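Local coordinates for protein enoyl-CoA hydratase/carnithine racemase (Thermus thermophilus JL-18, PDB 6SL9) that probably catalyses the isomerisation that forms oxepin-CoA in bacterial phenylacetic acid catabolism, as the crotonase-family enzyme PaaG, at residues R149-L153 with A154-E158; R120-A123 with V124-F128; E170-L174 with G175-R179; Y216-L220 with T221-A225. All blocks are in the same frame, centred on the assembly; numbering follows the deposited sequence.

Contact 1 (R149-L153 with A154-E158); sequences RLVGL and AKAQE
The Gln157 side chain leans slantwise over Leu153, one helical turn earlier, with its CG 4.1 Å from Leu153 CD1. Its CG points opposite the carbonyl carbon (chi1 -76°), which turns the chain back toward the start of the helix and sets CG over the Leu153 carbonyl. That same oxygen, Leu153 O, takes the Gln157 N-H at 2.9 Å, so backbone and side chain of the glutamine both press on one leucine. One residue earlier, Ala156 N donates to Gly152 O at 3.0 Å. Gly152 is the joint between the two helices: it leaves the first with positive phi (84°), which favours glycine, and serves as N-cap of the second. A water bridges the joint, donating to Val151 O at 2.8 Å and accepting from Lys155 N at 2.9 Å. Beside it, Val151 CG2 lies 3.8 Å from Lys155 CB, the two side chains crossing at about a right angle, and also reaches the Ala156 methyl at 4.2 Å. The amide oxygen of Gln157 goes across a subunit boundary to Arg120 of the second subunit. A leucine in place of the glutamine would probably leave NH1 of that arginine without this acceptor at the interface. Gly152 thus joins helices 143-151 and 153-162, ending one and capping the other; Val151 and Lys155 both pack on Leu174 of helix 168-174, while Leu153, Ala154 and Gln157 line the boundary with the second subunit.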
# COMPACT_ATOMS: atom_id res chain seq x y z
N ARG A 149 2.88 -4.82 -1.18
CA ARG A 149 1.53 -4.51 -1.72
C ARG A 149 0.46 -5.27 -0.90
O ARG A 149 -0.65 -4.73 -0.67
CB ARG A 149 1.53 -4.92 -3.22
CG ARG A 149 2.41 -4.00 -4.09
CD ARG A 149 2.62 -4.53 -5.48
NE ARG A 149 3.16 -3.62 -6.47
CZ ARG A 149 4.38 -3.13 -6.42
NH1 ARG A 149 5.23 -3.64 -5.54
NH2 ARG A 149 4.84 -2.27 -7.36
N LEU A 150 0.73 -6.53 -0.53
CA LEU A 150 -0.26 -7.37 0.15
C LEU A 150 -0.39 -7.01 1.63
O LEU A 150 -1.53 -7.10 2.12
CB LEU A 150 0.09 -8.84 -0.01
CG LEU A 150 0.02 -9.41 -1.42
CD1 LEU A 150 0.57 -10.81 -1.43
CD2 LEU A 150 -1.41 -9.39 -1.95
N VAL A 151 0.67 -6.66 2.34
CA VAL A 151 0.63 -6.55 3.81
C VAL A 151 1.04 -5.13 4.24
O VAL A 151 0.95 -4.87 5.43
CB VAL A 151 1.48 -7.61 4.54
CG1 VAL A 151 1.09 -9.03 4.15
CG2 VAL A 151 2.98 -7.42 4.34
N GLY A 152 1.45 -4.25 3.32
CA GLY A 152 1.97 -2.91 3.63
C GLY A 152 3.44 -2.95 3.97
O GLY A 152 4.00 -4.00 4.32
N LEU A 153 4.10 -1.80 3.90
CA LEU A 153 5.56 -1.75 4.09
C LEU A 153 5.95 -2.13 5.53
O LEU A 153 6.99 -2.77 5.73
CB LEU A 153 6.07 -0.37 3.73
CG LEU A 153 7.55 -0.15 3.95
CD1 LEU A 153 8.39 -1.10 3.12
CD2 LEU A 153 7.93 1.30 3.68
N ALA A 154 5.17 -1.72 6.52
CA ALA A 154 5.60 -1.96 7.92
C ALA A 154 5.69 -3.45 8.21
O ALA A 154 6.71 -3.93 8.74
CB ALA A 154 4.63 -1.29 8.87
N LYS A 155 4.69 -4.19 7.80
CA LYS A 155 4.75 -5.66 8.03
C LYS A 155 5.75 -6.32 7.09
O LYS A 155 6.40 -7.28 7.48
CB LYS A 155 3.36 -6.27 7.92
CG LYS A 155 2.48 -6.00 9.12
CD LYS A 155 3.00 -6.76 10.35
CE LYS A 155 2.05 -6.77 11.50
NZ LYS A 155 2.73 -7.33 12.69
N ALA A 156 5.89 -5.82 5.87
CA ALA A 156 6.89 -6.39 4.96
C ALA A 156 8.28 -6.25 5.58
O ALA A 156 9.10 -7.20 5.51
CB ALA A 156 6.80 -5.75 3.58
N GLN A 157 8.61 -5.11 6.19
CA GLN A 157 9.95 -4.93 6.84
C GLN A 157 10.17 -6.02 7.87
O GLN A 157 11.27 -6.64 7.92
CB GLN A 157 9.99 -3.56 7.56
CG GLN A 157 10.15 -2.44 6.56
CD GLN A 157 9.90 -1.10 7.25
OE1 GLN A 157 9.00 -0.93 8.11
NE2 GLN A 157 10.62 -0.14 6.73
N GLU A 158 9.19 -6.19 8.76
CA GLU A 158 9.39 -7.17 9.86
C GLU A 158 9.52 -8.58 9.27
O GLU A 158 10.36 -9.37 9.68
CB GLU A 158 8.18 -7.04 10.77
CG GLU A 158 8.21 -7.91 12.00
CD GLU A 158 7.05 -7.67 12.94
OE1 GLU A 158 6.14 -6.82 12.65
OE2 GLU A 158 7.07 -8.35 13.98
O HOH W 1 2.20 -2.94 6.94

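Contact 2 (R120-A123 with V124-F128); sequences RLAA and VGASF
Ala123 and Ala126 are joined by the backbone hydrogen bond of a type II beta turn: Ala126 N donates to Ala123 O at 2.9 Å. The bond is fairly straight at the hydrogen (161°), but the donor sits above the carbonyl plane and not on a lone pair. Gly125, at the third position of the turn, has a phi of 102°, and a CB there would collide with the preceding carbonyl oxygen, which is why glycine suits the position.

The apolar contacts are few and centre on one methyl. Ala122 CB meets Ala126 CB at 4.3 Å, and it touches the edge of the Phe128 ring, near the ring plane, at 4.4 Å from CE1. With its CG opposite the carbonyl carbon (chi1 -63°), Phe128 swings its ring back along the chain to reach that methyl.

The turn passes the chain from one sheet of the crotonase fold to the other. Strand 119-123 runs parallel between strands 98-102 and 179-181 of the larger sheet, whereas strand 127-129 lies between 105-107 and 166-167 in the smaller; Phe128 also packs on Ala171 of helix 168-174.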
# COMPACT_ATOMS: atom_id res chain seq x y z
N ARG A 120 -6.49 -16.75 -2.26
CA ARG A 120 -5.56 -17.65 -1.55
C ARG A 120 -6.23 -18.18 -0.29
O ARG A 120 -6.77 -17.41 0.51
CB ARG A 120 -4.31 -16.85 -1.22
CG ARG A 120 -3.59 -16.32 -2.44
CD ARG A 120 -2.38 -15.45 -2.16
NE ARG A 120 -2.71 -14.29 -1.35
CZ ARG A 120 -3.26 -13.18 -1.82
NH1 ARG A 120 -3.45 -13.03 -3.13
NH2 ARG A 120 -3.55 -12.18 -0.99
N LEU A 121 -6.17 -19.49 -0.11
CA LEU A 121 -6.69 -20.18 1.08
C LEU A 121 -5.54 -20.92 1.74
O LEU A 121 -4.61 -21.38 1.06
CB LEU A 121 -7.76 -21.21 0.70
CG LEU A 121 -9.04 -20.71 0.06
CD1 LEU A 121 -8.82 -20.49 -1.41
CD2 LEU A 121 -10.15 -21.70 0.23
N ALA A 122 -5.61 -21.05 3.05
CA ALA A 122 -4.63 -21.84 3.79
C ALA A 122 -5.34 -22.85 4.67
O ALA A 122 -6.42 -22.54 5.26
CB ALA A 122 -3.80 -20.96 4.68
N ALA A 123 -4.75 -24.03 4.83
CA ALA A 123 -5.14 -24.98 5.86
C ALA A 123 -4.75 -24.45 7.22
O ALA A 123 -3.66 -23.91 7.38
CB ALA A 123 -4.46 -26.30 5.65
N VAL A 124 -5.54 -24.80 8.20
CA VAL A 124 -5.10 -24.73 9.60
C VAL A 124 -3.83 -25.59 9.65
O VAL A 124 -3.86 -26.78 9.19
CB VAL A 124 -6.22 -25.26 10.53
CG1 VAL A 124 -5.68 -25.46 11.93
CG2 VAL A 124 -7.47 -24.39 10.54
N GLY A 125 -2.78 -25.06 10.22
CA GLY A 125 -1.51 -25.77 10.31
C GLY A 125 -0.52 -25.30 9.30
O GLY A 125 0.65 -25.61 9.49
N ALA A 126 -0.98 -24.68 8.21
CA ALA A 126 -0.03 -24.19 7.20
C ALA A 126 0.76 -23.03 7.81
O ALA A 126 0.35 -22.46 8.80
CB ALA A 126 -0.75 -23.76 5.94
N SER A 127 1.82 -22.60 7.14
CA SER A 127 2.65 -21.51 7.67
C SER A 127 3.34 -20.83 6.53
O SER A 127 3.51 -21.38 5.46
CB SER A 127 3.58 -22.05 8.70
OG SER A 127 4.45 -22.99 8.16
N PHE A 128 3.76 -19.60 6.81
CA PHE A 128 4.47 -18.77 5.84
C PHE A 128 5.73 -18.22 6.48
O PHE A 128 5.65 -17.61 7.57
CB PHE A 128 3.60 -17.58 5.40
CG PHE A 128 2.34 -17.98 4.68
CD1 PHE A 128 1.23 -18.41 5.39
CD2 PHE A 128 2.30 -17.98 3.30
CE1 PHE A 128 0.10 -18.84 4.71
CE2 PHE A 128 1.14 -18.36 2.63
CZ PHE A 128 0.06 -18.79 3.35

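Contact 3 (E170-L174 with G175-R179); sequences EALAL and GLVHR
Gly175 steps out of the helix and turns its N-H back onto Leu172 O, a hydrogen bond of 3.2 Å whose donor stands above the carbonyl plane. Its positive phi (92°) would drive a CB into Leu174 O, a strain that glycine avoids. Leu176 follows, and its N-H makes a weak bond to Ala171 O, bent to 124° at the hydrogen. These two bonds into the last turn, together with the positive phi of Gly175, make a Schellman motif. The apolar contact expected of it is present too: Leu176 CB lies 3.8 Å from Ala171 CB, and CD1 comes alongside the same methyl. Val177 adds a second weak bond to Ala171 O, long at 3.4 Å. With CG1 opposite the carbonyl carbon (chi1 -64°), its CG2 falls between the backbone N and that carbon and is carried against the helix, 4.1 Å from Leu172 CB. At His178 the backbone takes over: its carbonyl oxygen is touched by Leu172 CD1 at 3.4 Å, while the imidazole turns away to bond Ala154 O of the third subunit through NE2 and Arg120 N through ND1. Arg179 begins the next strand, its N 3.7 Å from Leu172 CD1 and its guanidinium paired with Glu189. Ala171 O and Leu172 O are thus met by backbone N-H groups under an apolar cover, and Arg120, which binds Gly175 O and Leu176 O, probably brings positive charge to the negative end of the helix dipole.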
# COMPACT_ATOMS: atom_id res chain seq x y z
N GLU A 170 -2.43 -15.94 11.48
CA GLU A 170 -1.66 -14.69 11.33
C GLU A 170 -1.64 -14.26 9.86
O GLU A 170 -1.76 -13.08 9.58
CB GLU A 170 -0.24 -14.87 11.86
CG GLU A 170 -0.11 -15.03 13.35
CD GLU A 170 1.31 -15.33 13.79
OE1 GLU A 170 1.87 -14.46 14.45
OE2 GLU A 170 1.88 -16.42 13.45
N ALA A 171 -1.46 -15.19 8.94
CA ALA A 171 -1.46 -14.91 7.50
C ALA A 171 -2.78 -14.27 7.10
O ALA A 171 -2.82 -13.34 6.28
CB ALA A 171 -1.19 -16.15 6.73
N LEU A 172 -3.87 -14.81 7.64
CA LEU A 172 -5.20 -14.27 7.32
C LEU A 172 -5.30 -12.82 7.81
O LEU A 172 -5.74 -11.96 7.07
CB LEU A 172 -6.25 -15.15 8.00
CG LEU A 172 -7.68 -14.71 7.79
CD1 LEU A 172 -8.12 -14.78 6.33
CD2 LEU A 172 -8.59 -15.55 8.64
N ALA A 173 -4.88 -12.54 9.02
CA ALA A 173 -4.97 -11.18 9.58
C ALA A 173 -4.14 -10.21 8.74
O ALA A 173 -4.54 -9.03 8.62
CB ALA A 173 -4.54 -11.12 11.01
N LEU A 174 -3.04 -10.64 8.14
CA LEU A 174 -2.16 -9.74 7.36
C LEU A 174 -2.64 -9.56 5.92
O LEU A 174 -2.12 -8.58 5.29
CB LEU A 174 -0.75 -10.33 7.36
CG LEU A 174 -0.05 -10.36 8.71
CD1 LEU A 174 1.38 -10.79 8.54
CD2 LEU A 174 -0.12 -9.00 9.43
N GLY A 175 -3.50 -10.44 5.40
CA GLY A 175 -3.81 -10.47 3.95
C GLY A 175 -2.94 -11.41 3.14
O GLY A 175 -3.14 -11.50 1.91
N LEU A 176 -2.07 -12.19 3.74
CA LEU A 176 -1.35 -13.23 2.95
C LEU A 176 -2.33 -14.26 2.40
O LEU A 176 -2.08 -14.80 1.29
CB LEU A 176 -0.30 -13.90 3.81
CG LEU A 176 0.84 -12.99 4.26
CD1 LEU A 176 1.79 -13.75 5.15
CD2 LEU A 176 1.58 -12.33 3.11
N VAL A 177 -3.40 -14.55 3.13
CA VAL A 177 -4.48 -15.39 2.57
C VAL A 177 -5.81 -14.71 2.81
O VAL A 177 -5.90 -13.82 3.68
CB VAL A 177 -4.47 -16.82 3.13
CG1 VAL A 177 -3.20 -17.57 2.75
CG2 VAL A 177 -4.74 -16.82 4.60
N HIS A 178 -6.82 -15.14 2.06
CA HIS A 178 -8.21 -14.65 2.16
C HIS A 178 -9.09 -15.50 3.08
O HIS A 178 -10.09 -15.00 3.54
CB HIS A 178 -8.82 -14.55 0.77
CG HIS A 178 -8.09 -13.59 -0.14
ND1 HIS A 178 -7.28 -14.06 -1.15
CD2 HIS A 178 -8.08 -12.24 -0.18
CE1 HIS A 178 -6.83 -12.97 -1.78
NE2 HIS A 178 -7.26 -11.85 -1.18
N ARG A 179 -8.74 -16.77 3.27
CA ARG A 179 -9.55 -17.71 4.05
C ARG A 179 -8.64 -18.77 4.67
O ARG A 179 -7.67 -19.16 4.03
CB ARG A 179 -10.59 -18.41 3.18
CG ARG A 179 -11.70 -19.08 3.97
CD ARG A 179 -12.99 -19.52 3.31
NE ARG A 179 -13.27 -19.16 1.93
CZ ARG A 179 -13.87 -20.00 1.06
NH1 ARG A 179 -14.13 -19.61 -0.18
NH2 ARG A 179 -14.13 -21.26 1.41

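Contact 4 (Y216-L220 with T221-A225); sequences YRLSL and TEALA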
# COMPACT_ATOMS: atom_id res chain seq x y z
N TYR A 216 0.31 0.61 -8.92
CA TYR A 216 1.14 1.47 -8.04
C TYR A 216 2.14 2.34 -8.83
O TYR A 216 2.52 3.40 -8.33
CB TYR A 216 1.88 0.62 -7.00
CG TYR A 216 0.95 -0.05 -6.01
CD1 TYR A 216 0.43 0.63 -4.92
CD2 TYR A 216 0.53 -1.35 -6.23
CE1 TYR A 216 -0.43 0.03 -4.03
CE2 TYR A 216 -0.34 -1.96 -5.36
CZ TYR A 216 -0.79 -1.29 -4.24
OH TYR A 216 -1.58 -1.98 -3.37
N ARG A 217 2.58 1.88 -9.99
CA ARG A 217 3.59 2.64 -10.75
C ARG A 217 2.98 3.67 -11.67
O ARG A 217 3.74 4.42 -12.23
CB ARG A 217 4.48 1.68 -11.52
CG ARG A 217 3.82 1.00 -12.70
CD ARG A 217 4.78 0.12 -13.44
NE ARG A 217 5.50 0.94 -14.38
CZ ARG A 217 5.14 1.14 -15.64
NH1 ARG A 217 4.08 0.53 -16.15
NH2 ARG A 217 5.89 1.93 -16.39
N LEU A 218 1.67 3.63 -11.87
CA LEU A 218 1.03 4.60 -12.80
C LEU A 218 0.65 5.89 -12.10
O LEU A 218 0.21 5.88 -10.96
CB LEU A 218 -0.20 3.96 -13.43
CG LEU A 218 0.07 2.72 -14.26
CD1 LEU A 218 -1.24 2.28 -14.91
CD2 LEU A 218 1.11 2.97 -15.36
N SER A 219 0.77 6.98 -12.83
CA SER A 219 0.08 8.23 -12.43
C SER A 219 -1.43 7.99 -12.52
O SER A 219 -1.89 7.11 -13.27
CB SER A 219 0.50 9.37 -13.28
OG SER A 219 -0.05 9.22 -14.58
N LEU A 220 -2.20 8.80 -11.84
CA LEU A 220 -3.65 8.74 -12.01
C LEU A 220 -4.01 8.90 -13.48
O LEU A 220 -4.88 8.16 -13.99
CB LEU A 220 -4.34 9.76 -11.14
CG LEU A 220 -5.84 9.78 -11.34
CD1 LEU A 220 -6.56 8.54 -11.00
CD2 LEU A 220 -6.48 10.95 -10.76
N THR A 221 -3.39 9.83 -14.18
CA THR A 221 -3.69 10.05 -15.60
C THR A 221 -3.45 8.76 -16.42
O THR A 221 -4.31 8.36 -17.24
CB THR A 221 -2.91 11.26 -16.14
OG1 THR A 221 -3.28 12.41 -15.38
CG2 THR A 221 -3.12 11.45 -17.62
N GLU A 222 -2.33 8.13 -16.16
CA GLU A 222 -2.03 6.88 -16.90
C GLU A 222 -3.01 5.79 -16.52
O GLU A 222 -3.39 4.99 -17.37
CB GLU A 222 -0.61 6.45 -16.62
CG GLU A 222 0.45 7.32 -17.24
CD GLU A 222 1.84 7.15 -16.63
OE1 GLU A 222 2.00 6.66 -15.48
OE2 GLU A 222 2.78 7.54 -17.33
N ALA A 223 -3.37 5.69 -15.26
CA ALA A 223 -4.30 4.65 -14.80
C ALA A 223 -5.66 4.86 -15.44
O ALA A 223 -6.31 3.89 -15.88
CB ALA A 223 -4.42 4.67 -13.31
N LEU A 224 -6.14 6.10 -15.52
CA LEU A 224 -7.41 6.39 -16.18
C LEU A 224 -7.37 5.96 -17.64
O LEU A 224 -8.35 5.44 -18.18
CB LEU A 224 -7.78 7.85 -16.01
CG LEU A 224 -8.15 8.27 -14.59
CD1 LEU A 224 -8.31 9.79 -14.53
CD2 LEU A 224 -9.37 7.52 -14.05
N ALA A 225 -6.29 6.27 -18.36
CA ALA A 225 -6.14 5.89 -19.77
C ALA A 225 -6.16 4.38 -19.92
O ALA A 225 -6.79 3.84 -20.82
CB ALA A 225 -4.89 6.50 -20.33
O HOH W 2 4.27 6.48 -14.06
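Ser219 and Leu220 offer their carbonyls to the first turn of helix 220-235: Ala223 N donates to Ser219 O and Leu224 N to Leu220 O, each at 2.9 Å. The chain enters extended at Leu218 and Ser219, with psi of 145° and 160°, and swings from the loop into the helix. Ser219 is the N-cap. Its hydroxyl, between the backbone N and the carbonyl carbon (chi1 71°), faces the helix and accepts the Glu222 N-H at 3.0 Å through OG. Glu222 returns the bond, OE1 taking Ser219 N at 2.9 Å on the anti side of the carboxylate, somewhat out of its plane. This reciprocal pair is a capping box. An alanine here, in place of the serine, would probably leave Glu222 N without its capping acceptor and fix the start of the helix less firmly. A water also donates to Glu222 OE1 at 2.7 Å and to Arg217 O, tying the carboxylate to the loop. Outside the box, Leu218 and Ala223 meet as a hydrophobic staple would: CB to CB is 4.3 Å, and Leu218 CD1 lies 3.9 Å from Ala223 CA. Leu218 CD2 runs beside the glutamate. On another side of the helix, Leu220 CD1 packs at 3.9 Å against Leu224 CG, the two leucines slanting across each other toward the third subunit, where Leu220 meets Ser92 of the third subunit and Thr221 OG1 bonds Glu89 of that subunit.

Along the chain the order is contact 2, contact 1, contact 3, contact 4. Contacts 2 and 3 are closest, with centres about 9 Å apart: strand 119-123 takes the chain that leaves helix 168-174 as its next neighbour in the larger sheet, and Arg120 O accepts from His178 N at 2.7 Å. Contact 1 lies about 12 Å from contact 3, and Val151 packs on Leu176. Contact 4 sits farthest out, its centre about 34 Å from that of contact 2, yet Tyr216 still touches Arg149 of contact 1. All four contacts reach the third subunit, contact 2 through Arg120, so the turns and caps of the crotonase core lie at or beside the boundaries of the trimer.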